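Local coordinates for protein glucosamine-6-phosphate deaminase (PDB 1J5X) that belongs to the SIS-domain family of alpha/beta proteins, with two parallel beta-sheets flanked by helices, at residues A[66-69]-A[70-74]; A[221-224]-A[225-228]; A[29-32]-A[33-37]. All blocks are in the same frame, centred on the assembly; numbering follows the deposited sequence.

Contact 1: residues A[66-69]-A[70-74]; sequences LALT and ISYYF
I70 rests its CG2 methyl on the carbonyls of the preceding turn of helix 62-78, 3.3 Å from L66 O and 3.4 Å from A67 O. This follows from the first torsion: with CG1 anti to the backbone N (chi1 -173°), the shorter branch is left between the backbone N and the carbonyl carbon, against those oxygens. The longer branch runs on until CD1 meets the F74 ring at its edge, in the plane of the ring. A beta-branched aliphatic residue therefore serves two directions at once, and it also packs on F57 of strand 54-59. The main chain here is regular, I70 N bonding to L66 O at 2.9 Å.

L68 and Y72 run side by side, pointing the same way. L68 CG and CD1 both lie 3.8 Å from Y72 CE2, so the CG-CD1 branch of the leucine lies against the CE2 corner of the tyrosine ring, and L228 and F224 of helix 222-238 continue the apolar patch. The carbonyl of L68 takes two donors. S71 OG gives it a short bond of 2.6 Å, arriving at a bent C=O...O angle of 122°, while Y72 N reaches L68 O at 3.2 Å.

T69 meets its polar need within the helix: OG1 lies beside its own backbone N and bonds back to N65 O; the side chain packs against L168 of helix 162-179. T69 O, near the plane of the Y72 ring at its edge, receives a weak bond from Y73 N.

The small hydroxyl residues thus spend their protons on carbonyls of their own helix, which lets serine and threonine stand on its buried sides among aliphatic and aromatic neighbours with their polar ends satisfied.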
ATOM      1  N   LEU A  66       0.894   3.357   3.151  1.00 14.68           N
ATOM      2  CA  LEU A  66       1.400   3.973   1.950  1.00 18.11           C
ATOM      3  C   LEU A  66       2.714   4.695   2.329  1.00 16.64           C
ATOM      4  O   LEU A  66       3.757   4.533   1.655  1.00 18.85           O
ATOM      5  CB  LEU A  66       0.354   4.960   1.447  1.00 18.00           C
ATOM      6  CG  LEU A  66       0.669   5.774   0.205  1.00 20.98           C
ATOM      7  CD1 LEU A  66       1.071   4.872  -0.900  1.00 23.13           C
ATOM      8  CD2 LEU A  66      -0.598   6.650  -0.196  1.00 19.78           C
ATOM      9  N   ALA A  67       2.685   5.442   3.434  1.00 15.59           N
ATOM     10  CA  ALA A  67       3.855   6.199   3.954  1.00 15.53           C
ATOM     11  C   ALA A  67       5.010   5.231   4.238  1.00 16.47           C
ATOM     12  O   ALA A  67       6.156   5.500   3.910  1.00 16.79           O
ATOM     13  CB  ALA A  67       3.481   6.932   5.281  1.00 14.91           C
ATOM     14  N   LEU A  68       4.699   4.094   4.846  1.00 15.21           N
ATOM     15  CA  LEU A  68       5.731   3.108   5.136  1.00 16.59           C
ATOM     16  C   LEU A  68       6.352   2.591   3.830  1.00 18.28           C
ATOM     17  O   LEU A  68       7.591   2.583   3.680  1.00 19.06           O
ATOM     18  CB  LEU A  68       5.145   1.932   5.903  1.00 18.67           C
ATOM     19  CG  LEU A  68       6.122   0.814   6.210  1.00 18.95           C
ATOM     20  CD1 LEU A  68       7.255   1.317   7.145  1.00 19.76           C
ATOM     21  CD2 LEU A  68       5.350  -0.312   6.929  1.00 20.58           C
ATOM     22  N   THR A  69       5.501   2.191   2.889  1.00 16.71           N
ATOM     23  CA  THR A  69       5.991   1.662   1.615  1.00 18.22           C
ATOM     24  C   THR A  69       6.876   2.659   0.876  1.00 18.57           C
ATOM     25  O   THR A  69       7.983   2.304   0.439  1.00 16.16           O
ATOM     26  CB  THR A  69       4.823   1.257   0.714  1.00 17.75           C
ATOM     27  OG1 THR A  69       3.968   0.358   1.461  1.00 15.91           O
ATOM     28  CG2 THR A  69       5.382   0.472  -0.555  1.00 17.63           C
ATOM     29  N   ILE A  70       6.444   3.929   0.770  1.00 16.91           N
ATOM     30  CA  ILE A  70       7.278   4.862   0.043  1.00 15.09           C
ATOM     31  C   ILE A  70       8.540   5.237   0.824  1.00 16.86           C
ATOM     32  O   ILE A  70       9.596   5.474   0.222  1.00 16.60           O
ATOM     33  CB  ILE A  70       6.424   6.099  -0.424  1.00 17.98           C
ATOM     34  CG1 ILE A  70       7.242   7.024  -1.356  1.00 16.61           C
ATOM     35  CG2 ILE A  70       5.900   6.859   0.796  1.00 15.61           C
ATOM     36  CD1 ILE A  70       7.734   6.283  -2.682  1.00 19.13           C
ATOM     37  N   SER A  71       8.485   5.232   2.165  1.00 14.56           N
ATOM     38  CA  SER A  71       9.668   5.579   2.979  1.00 16.57           C
ATOM     39  C   SER A  71      10.825   4.590   2.625  1.00 17.94           C
ATOM     40  O   SER A  71      12.008   4.996   2.470  1.00 17.27           O
ATOM     41  CB  SER A  71       9.369   5.527   4.496  1.00 16.31           C
ATOM     42  OG  SER A  71       9.148   4.222   5.012  1.00 21.22           O
ATOM     43  N   TYR A  72      10.495   3.317   2.484  1.00 16.49           N
ATOM     44  CA  TYR A  72      11.574   2.348   2.132  1.00 16.22           C
ATOM     45  C   TYR A  72      12.155   2.737   0.766  1.00 17.62           C
ATOM     46  O   TYR A  72      13.379   2.768   0.561  1.00 18.93           O
ATOM     47  CB  TYR A  72      11.077   0.909   1.951  1.00 18.91           C
ATOM     48  CG  TYR A  72      10.787   0.108   3.198  1.00 20.78           C
ATOM     49  CD1 TYR A  72      11.809  -0.474   3.923  1.00 23.52           C
ATOM     50  CD2 TYR A  72       9.490  -0.092   3.618  1.00 20.40           C
ATOM     51  CE1 TYR A  72      11.546  -1.241   5.058  1.00 25.52           C
ATOM     52  CE2 TYR A  72       9.207  -0.839   4.714  1.00 18.78           C
ATOM     53  CZ  TYR A  72      10.235  -1.420   5.442  1.00 25.87           C
ATOM     54  OH  TYR A  72       9.948  -2.194   6.542  1.00 27.33           O
ATOM     55  N   TYR A  73      11.276   2.981  -0.208  1.00 17.27           N
ATOM     56  CA  TYR A  73      11.748   3.302  -1.554  1.00 18.39           C
ATOM     57  C   TYR A  73      12.574   4.583  -1.631  1.00 18.43           C
ATOM     58  O   TYR A  73      13.590   4.659  -2.362  1.00 17.31           O
ATOM     59  CB  TYR A  73      10.565   3.369  -2.512  1.00 18.40           C
ATOM     60  CG  TYR A  73      10.957   3.240  -3.974  1.00 16.89           C
ATOM     61  CD1 TYR A  73      11.424   2.030  -4.487  1.00 19.05           C
ATOM     62  CD2 TYR A  73      10.900   4.331  -4.825  1.00 15.52           C
ATOM     63  CE1 TYR A  73      11.833   1.913  -5.821  1.00 17.60           C
ATOM     64  CE2 TYR A  73      11.292   4.227  -6.161  1.00 17.37           C
ATOM     65  CZ  TYR A  73      11.770   3.021  -6.662  1.00 17.64           C
ATOM     66  OH  TYR A  73      12.240   2.923  -7.955  1.00 18.98           O
ATOM     67  N   PHE A  74      12.127   5.621  -0.942  1.00 17.60           N
ATOM     68  CA  PHE A  74      12.908   6.870  -0.922  1.00 19.23           C
ATOM     69  C   PHE A  74      14.309   6.693  -0.356  1.00 20.37           C
ATOM     70  O   PHE A  74      15.297   7.214  -0.908  1.00 21.09           O
ATOM     71  CB  PHE A  74      12.218   7.954  -0.093  1.00 20.05           C
ATOM     72  CG  PHE A  74      11.451   8.903  -0.934  1.00 18.69           C
ATOM     73  CD1 PHE A  74      10.366   8.452  -1.675  1.00 21.74           C
ATOM     74  CD2 PHE A  74      11.787  10.266  -0.964  1.00 24.55           C
ATOM     75  CE1 PHE A  74       9.619   9.335  -2.430  1.00 22.47           C
ATOM     76  CE2 PHE A  74      11.046  11.169  -1.724  1.00 21.40           C
ATOM     77  CZ  PHE A  74       9.968  10.714  -2.454  1.00 24.30           C
TER

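Contact 2: residues A[221-224]-A[225-228]; sequences SEFF and GVSL
F224 and L228, one helical turn apart, cross at a slant, with F224 CZ 3.9 Å from L228 CG. The ring gets there because CG stands anti to the backbone N (chi1 173°), and it meets the leucine fork obliquely. An aromatic and a branched aliphatic suit this partly exposed flank, where Y72 of helix 62-78 also packs on F224. On another side of the helix F223 and V226 touch more loosely: F223 CD1 lies 4.3 Å from V226 CG2. That methyl sits beside its own backbone N and reaches E222 O at 3.5 Å, while the F223 ring leads off to meet W305 edge-to-face.

F223 O is a shared acceptor. S227 OG bonds to F223 O at 2.8 Å and S227 N bonds to the same F223 O at 3.0 Å. Of the two donors the hydroxyl is nearer the carbonyl plane, only 16° from it, whereas the amide comes from above, 46° out. Serine is small enough for this buried place and meets its own need for a polar partner within the turn.

G225 has no side chain, and T69 of helix 62-78 packs against its CA; G225 N makes a weak 3.3 Å bond to S221 O. The carboxylate of E222 leads off to a salt bridge with R76. From S221 at the N-cap position onward these residues form the start of helix 222-238, the connection of a beta-alpha-beta crossover between adjacent parallel strands 214-218 and 241-245, as in Rossmann-like alpha/beta domains.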
ATOM      1  N   SER A 221      10.706  -5.473   3.086  1.00 16.39           N
ATOM      2  CA  SER A 221      10.929  -4.065   2.806  1.00 17.19           C
ATOM      3  C   SER A 221       9.710  -3.419   2.172  1.00 15.00           C
ATOM      4  O   SER A 221       8.662  -3.441   2.796  1.00 17.47           O
ATOM      5  CB  SER A 221      12.157  -3.931   1.886  1.00 18.19           C
ATOM      6  OG  SER A 221      13.244  -4.612   2.479  1.00 21.77           O
ATOM      7  N   GLU A 222       9.843  -2.802   0.990  1.00 13.90           N
ATOM      8  CA  GLU A 222       8.651  -2.222   0.356  1.00 14.37           C
ATOM      9  C   GLU A 222       7.496  -3.248   0.266  1.00 17.67           C
ATOM     10  O   GLU A 222       6.309  -2.839   0.397  1.00 15.46           O
ATOM     11  CB  GLU A 222       8.899  -1.755  -1.069  1.00 17.13           C
ATOM     12  CG  GLU A 222       9.720  -0.497  -1.186  1.00 14.83           C
ATOM     13  CD  GLU A 222      11.279  -0.811  -1.165  1.00 19.72           C
ATOM     14  OE1 GLU A 222      11.709  -1.779  -0.513  1.00 17.25           O
ATOM     15  OE2 GLU A 222      12.061  -0.038  -1.758  1.00 17.59           O
ATOM     16  N   PHE A 223       7.826  -4.525   0.043  1.00 14.49           N
ATOM     17  CA  PHE A 223       6.760  -5.555  -0.072  1.00 17.17           C
ATOM     18  C   PHE A 223       6.110  -5.908   1.262  1.00 16.72           C
ATOM     19  O   PHE A 223       5.054  -6.556   1.281  1.00 21.08           O
ATOM     20  CB  PHE A 223       7.296  -6.790  -0.764  1.00 16.13           C
ATOM     21  CG  PHE A 223       7.661  -6.545  -2.221  1.00 16.09           C
ATOM     22  CD1 PHE A 223       7.428  -5.273  -2.827  1.00 14.67           C
ATOM     23  CD2 PHE A 223       8.253  -7.574  -2.952  1.00 15.47           C
ATOM     24  CE1 PHE A 223       7.767  -5.012  -4.155  1.00 15.57           C
ATOM     25  CE2 PHE A 223       8.620  -7.352  -4.285  1.00 18.13           C
ATOM     26  CZ  PHE A 223       8.375  -6.062  -4.900  1.00 15.44           C
ATOM     27  N   PHE A 224       6.767  -5.545   2.367  1.00 16.37           N
ATOM     28  CA  PHE A 224       6.157  -5.699   3.705  1.00 16.29           C
ATOM     29  C   PHE A 224       5.083  -4.606   3.790  1.00 16.52           C
ATOM     30  O   PHE A 224       3.983  -4.861   4.265  1.00 17.81           O
ATOM     31  CB  PHE A 224       7.164  -5.450   4.840  1.00 14.58           C
ATOM     32  CG  PHE A 224       6.515  -5.429   6.189  1.00 16.86           C
ATOM     33  CD1 PHE A 224       5.840  -6.548   6.657  1.00 19.45           C
ATOM     34  CD2 PHE A 224       6.492  -4.245   6.927  1.00 20.23           C
ATOM     35  CE1 PHE A 224       5.119  -6.508   7.849  1.00 19.11           C
ATOM     36  CE2 PHE A 224       5.770  -4.191   8.152  1.00 21.32           C
ATOM     37  CZ  PHE A 224       5.079  -5.323   8.592  1.00 20.61           C
ATOM     38  N   GLY A 225       5.410  -3.381   3.364  1.00 14.55           N
ATOM     39  CA  GLY A 225       4.399  -2.319   3.362  1.00 13.76           C
ATOM     40  C   GLY A 225       3.196  -2.753   2.496  1.00 15.51           C
ATOM     41  O   GLY A 225       2.023  -2.532   2.844  1.00 15.33           O
ATOM     42  N   VAL A 226       3.492  -3.386   1.342  1.00 16.25           N
ATOM     43  CA  VAL A 226       2.415  -3.860   0.451  1.00 17.46           C
ATOM     44  C   VAL A 226       1.608  -4.906   1.229  1.00 16.93           C
ATOM     45  O   VAL A 226       0.380  -4.970   1.085  1.00 16.15           O
ATOM     46  CB  VAL A 226       3.003  -4.557  -0.818  1.00 17.09           C
ATOM     47  CG1 VAL A 226       1.924  -5.341  -1.558  1.00 19.73           C
ATOM     48  CG2 VAL A 226       3.618  -3.484  -1.757  1.00 15.80           C
ATOM     49  N   SER A 227       2.314  -5.724   2.011  1.00 18.42           N
ATOM     50  CA  SER A 227       1.673  -6.797   2.813  1.00 19.02           C
ATOM     51  C   SER A 227       0.792  -6.213   3.919  1.00 18.69           C
ATOM     52  O   SER A 227      -0.339  -6.671   4.140  1.00 15.13           O
ATOM     53  CB  SER A 227       2.757  -7.745   3.344  1.00 20.04           C
ATOM     54  OG  SER A 227       3.317  -8.504   2.228  1.00 16.76           O
ATOM     55  N   LEU A 228       1.262  -5.142   4.574  1.00 15.31           N
ATOM     56  CA  LEU A 228       0.438  -4.534   5.623  1.00 18.57           C
ATOM     57  C   LEU A 228      -0.843  -3.996   5.032  1.00 20.81           C
ATOM     58  O   LEU A 228      -1.950  -4.173   5.615  1.00 17.93           O
ATOM     59  CB  LEU A 228       1.131  -3.365   6.305  1.00 21.75           C
ATOM     60  CG  LEU A 228       1.719  -3.567   7.680  1.00 27.34           C
ATOM     61  CD1 LEU A 228       2.041  -2.123   8.167  1.00 22.35           C
ATOM     62  CD2 LEU A 228       0.778  -4.327   8.719  1.00 21.34           C
TER

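Contact 3: residues A[29-32]-A[33-37]; sequences KFFE and NFVLN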
ATOM      1  N   LYS A  29      -3.956   6.088 -18.257  1.00 26.27           N
ATOM      2  CA  LYS A  29      -4.337   7.475 -18.446  1.00 27.78           C
ATOM      3  C   LYS A  29      -3.816   8.371 -17.328  1.00 24.29           C
ATOM      4  O   LYS A  29      -3.320   9.470 -17.567  1.00 25.21           O
ATOM      5  CB  LYS A  29      -5.874   7.561 -18.489  1.00 30.40           C
ATOM      6  CG  LYS A  29      -6.441   8.957 -18.614  1.00 38.97           C
ATOM      7  CD  LYS A  29      -7.981   8.805 -18.768  1.00 43.65           C
ATOM      8  CE  LYS A  29      -8.702  10.126 -19.011  1.00 45.84           C
ATOM      9  NZ  LYS A  29     -10.168   9.891 -18.864  1.00 47.75           N
ATOM     10  N   PHE A  30      -3.961   7.892 -16.095  1.00 24.78           N
ATOM     11  CA  PHE A  30      -3.512   8.644 -14.952  1.00 24.50           C
ATOM     12  C   PHE A  30      -1.987   8.786 -15.065  1.00 21.61           C
ATOM     13  O   PHE A  30      -1.427   9.855 -14.846  1.00 21.44           O
ATOM     14  CB  PHE A  30      -3.870   7.884 -13.661  1.00 23.74           C
ATOM     15  CG  PHE A  30      -3.128   8.372 -12.455  1.00 25.12           C
ATOM     16  CD1 PHE A  30      -3.488   9.550 -11.826  1.00 24.11           C
ATOM     17  CD2 PHE A  30      -2.015   7.637 -11.958  1.00 23.14           C
ATOM     18  CE1 PHE A  30      -2.775  10.034 -10.697  1.00 26.06           C
ATOM     19  CE2 PHE A  30      -1.285   8.098 -10.840  1.00 23.20           C
ATOM     20  CZ  PHE A  30      -1.658   9.297 -10.202  1.00 26.62           C
ATOM     21  N   PHE A  31      -1.329   7.674 -15.382  1.00 22.83           N
ATOM     22  CA  PHE A  31       0.140   7.702 -15.490  1.00 23.52           C
ATOM     23  C   PHE A  31       0.597   8.748 -16.507  1.00 26.41           C
ATOM     24  O   PHE A  31       1.485   9.594 -16.227  1.00 26.50           O
ATOM     25  CB  PHE A  31       0.627   6.307 -15.923  1.00 22.14           C
ATOM     26  CG  PHE A  31       2.122   6.226 -16.106  1.00 22.65           C
ATOM     27  CD1 PHE A  31       2.991   6.398 -15.023  1.00 20.77           C
ATOM     28  CD2 PHE A  31       2.659   5.986 -17.389  1.00 27.10           C
ATOM     29  CE1 PHE A  31       4.386   6.340 -15.194  1.00 22.97           C
ATOM     30  CE2 PHE A  31       4.056   5.921 -17.588  1.00 26.79           C
ATOM     31  CZ  PHE A  31       4.926   6.100 -16.501  1.00 24.78           C
ATOM     32  N   GLU A  32      -0.045   8.726 -17.679  1.00 26.96           N
ATOM     33  CA  GLU A  32       0.375   9.605 -18.769  1.00 30.61           C
ATOM     34  C   GLU A  32      -0.023  11.030 -18.595  1.00 31.33           C
ATOM     35  O   GLU A  32       0.695  11.936 -18.984  1.00 30.94           O
ATOM     36  CB  GLU A  32      -0.149   9.073 -20.107  1.00 33.11           C
ATOM     37  CG  GLU A  32       0.347   7.654 -20.423  1.00 35.06           C
ATOM     38  CD  GLU A  32      -0.175   7.111 -21.750  1.00 40.00           C
ATOM     39  OE1 GLU A  32      -1.198   7.642 -22.251  1.00 40.76           O
ATOM     40  OE2 GLU A  32       0.418   6.149 -22.291  1.00 37.40           O
ATOM     41  N   ASN A  33      -1.179  11.260 -17.985  1.00 30.94           N
ATOM     42  CA  ASN A  33      -1.571  12.641 -17.829  1.00 32.93           C
ATOM     43  C   ASN A  33      -1.046  13.358 -16.603  1.00 30.52           C
ATOM     44  O   ASN A  33      -0.838  14.572 -16.632  1.00 32.45           O
ATOM     45  CB  ASN A  33      -3.086  12.722 -17.921  1.00 35.71           C
ATOM     46  CG  ASN A  33      -3.557  12.477 -19.315  1.00 40.05           C
ATOM     47  OD1 ASN A  33      -3.632  13.549 -20.097  1.00 44.97           O
ATOM     48  ND2 ASN A  33      -3.805  11.335 -19.722  1.00 43.81           N
ATOM     49  N   PHE A  34      -0.822  12.625 -15.520  1.00 26.63           N
ATOM     50  CA  PHE A  34      -0.353  13.255 -14.308  1.00 24.86           C
ATOM     51  C   PHE A  34       1.104  12.847 -13.949  1.00 23.55           C
ATOM     52  O   PHE A  34       1.935  13.691 -13.691  1.00 25.46           O
ATOM     53  CB  PHE A  34      -1.261  12.854 -13.109  1.00 25.30           C
ATOM     54  CG  PHE A  34      -0.806  13.413 -11.793  1.00 25.97           C
ATOM     55  CD1 PHE A  34      -1.075  14.752 -11.459  1.00 27.18           C
ATOM     56  CD2 PHE A  34      -0.168  12.605 -10.858  1.00 24.14           C
ATOM     57  CE1 PHE A  34      -0.719  15.269 -10.202  1.00 27.82           C
ATOM     58  CE2 PHE A  34       0.190  13.091  -9.613  1.00 25.93           C
ATOM     59  CZ  PHE A  34      -0.079  14.426  -9.263  1.00 28.35           C
ATOM     60  N   VAL A  35       1.374  11.551 -13.911  1.00 23.12           N
ATOM     61  CA  VAL A  35       2.728  11.121 -13.477  1.00 21.69           C
ATOM     62  C   VAL A  35       3.852  11.629 -14.409  1.00 22.69           C
ATOM     63  O   VAL A  35       4.805  12.284 -13.958  1.00 25.20           O
ATOM     64  CB  VAL A  35       2.774   9.583 -13.299  1.00 18.47           C
ATOM     65  CG1 VAL A  35       4.178   9.183 -12.766  1.00 21.16           C
ATOM     66  CG2 VAL A  35       1.779   9.151 -12.207  1.00 16.57           C
ATOM     67  N   LEU A  36       3.731  11.320 -15.688  1.00 27.27           N
ATOM     68  CA  LEU A  36       4.714  11.754 -16.664  1.00 31.98           C
ATOM     69  C   LEU A  36       4.904  13.244 -16.735  1.00 35.93           C
ATOM     70  O   LEU A  36       5.848  13.680 -17.344  1.00 39.04           O
ATOM     71  CB  LEU A  36       4.322  11.295 -18.046  1.00 31.08           C
ATOM     72  CG  LEU A  36       4.411   9.802 -18.205  1.00 28.97           C
ATOM     73  CD1 LEU A  36       4.091   9.493 -19.664  1.00 30.56           C
ATOM     74  CD2 LEU A  36       5.860   9.328 -17.826  1.00 28.92           C
ATOM     75  N   ASN A  37       4.017  14.042 -16.137  1.00 40.90           N
ATOM     76  CA  ASN A  37       4.194  15.502 -16.224  1.00 44.88           C
ATOM     77  C   ASN A  37       4.699  16.101 -14.921  1.00 45.20           C
ATOM     78  O   ASN A  37       4.970  17.307 -14.820  1.00 45.05           O
ATOM     79  CB  ASN A  37       2.880  16.187 -16.683  1.00 48.16           C
ATOM     80  CG  ASN A  37       2.523  15.858 -18.145  1.00 51.18           C
ATOM     81  OD1 ASN A  37       3.486  16.090 -19.051  1.00 53.15           O
ATOM     82  ND2 ASN A  37       1.407  15.390 -18.457  1.00 52.33           N
TER
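K29 O is gripped twice by N33, from opposite faces of the carbonyl plane: by the backbone N33 N at 2.8 Å and by the side-chain N33 ND2 at 2.9 Å. The amide is brought round by chi1 of -71°, which sets CG beside the backbone N. K29 O then lies practically in the amide plane, and the side-chain N-H points at it with an angle of 162°. Asparagine, short and with a donor at its end, can fold back on its own helix in this way. It is exposed, as is K29, whose extended chain leads away after passing ND2 with its CG.

The apolar side is carried by three phenylalanines. F30 and F34 lie side by side, their planes inclined by 26° but slid so far apart that the rings barely overlap; F30 CE1 comes to 3.7 Å from F34 CD2. V35 wedges between two rings, CG2 lying 3.5 Å from F30 CE2 and CB lying 3.6 Å from F31 CD1. L36 sets its CG over one face of F31, a CH-pi contact 4.2 Å from the ring centroid.

The i to i+5 pairs F30/V35 and F31/L36 fit the wider pi-type turn here. L36 N bonds to F31 O at 2.9 Å, and V35 N makes a weak bond to F30 O. Beyond it, N37 ND2 folds back to N33 O, while E32 OE2 forms a salt bridge with K28.

Helix 27-35 thus lays F30 and V35 on helix 162-179, at M166, S170 and F173, and F31 on helix 184-205. F34 meets F151, just beyond strand 147-150.

Contacts 1 and 2 lie near the centre of the chain and touch: T69 OG1 packs 3.3 Å from G225 CA, consistent with the glycine allowing a close approach of the two helices. Each helix belongs to the beta-alpha-beta unit of a different sheet, and their meeting joins the two halves of the fold. Contact 3, its centre about 21 Å from that of contact 1, is partly exposed; helix 162-179 is the element it shares with contact 1. In the two buried contacts serine hydroxyls double the bonds on a carbonyl, whereas in contact 3, nearer the surface, an asparagine amide does so, and three phenylalanines carry most of its apolar packing.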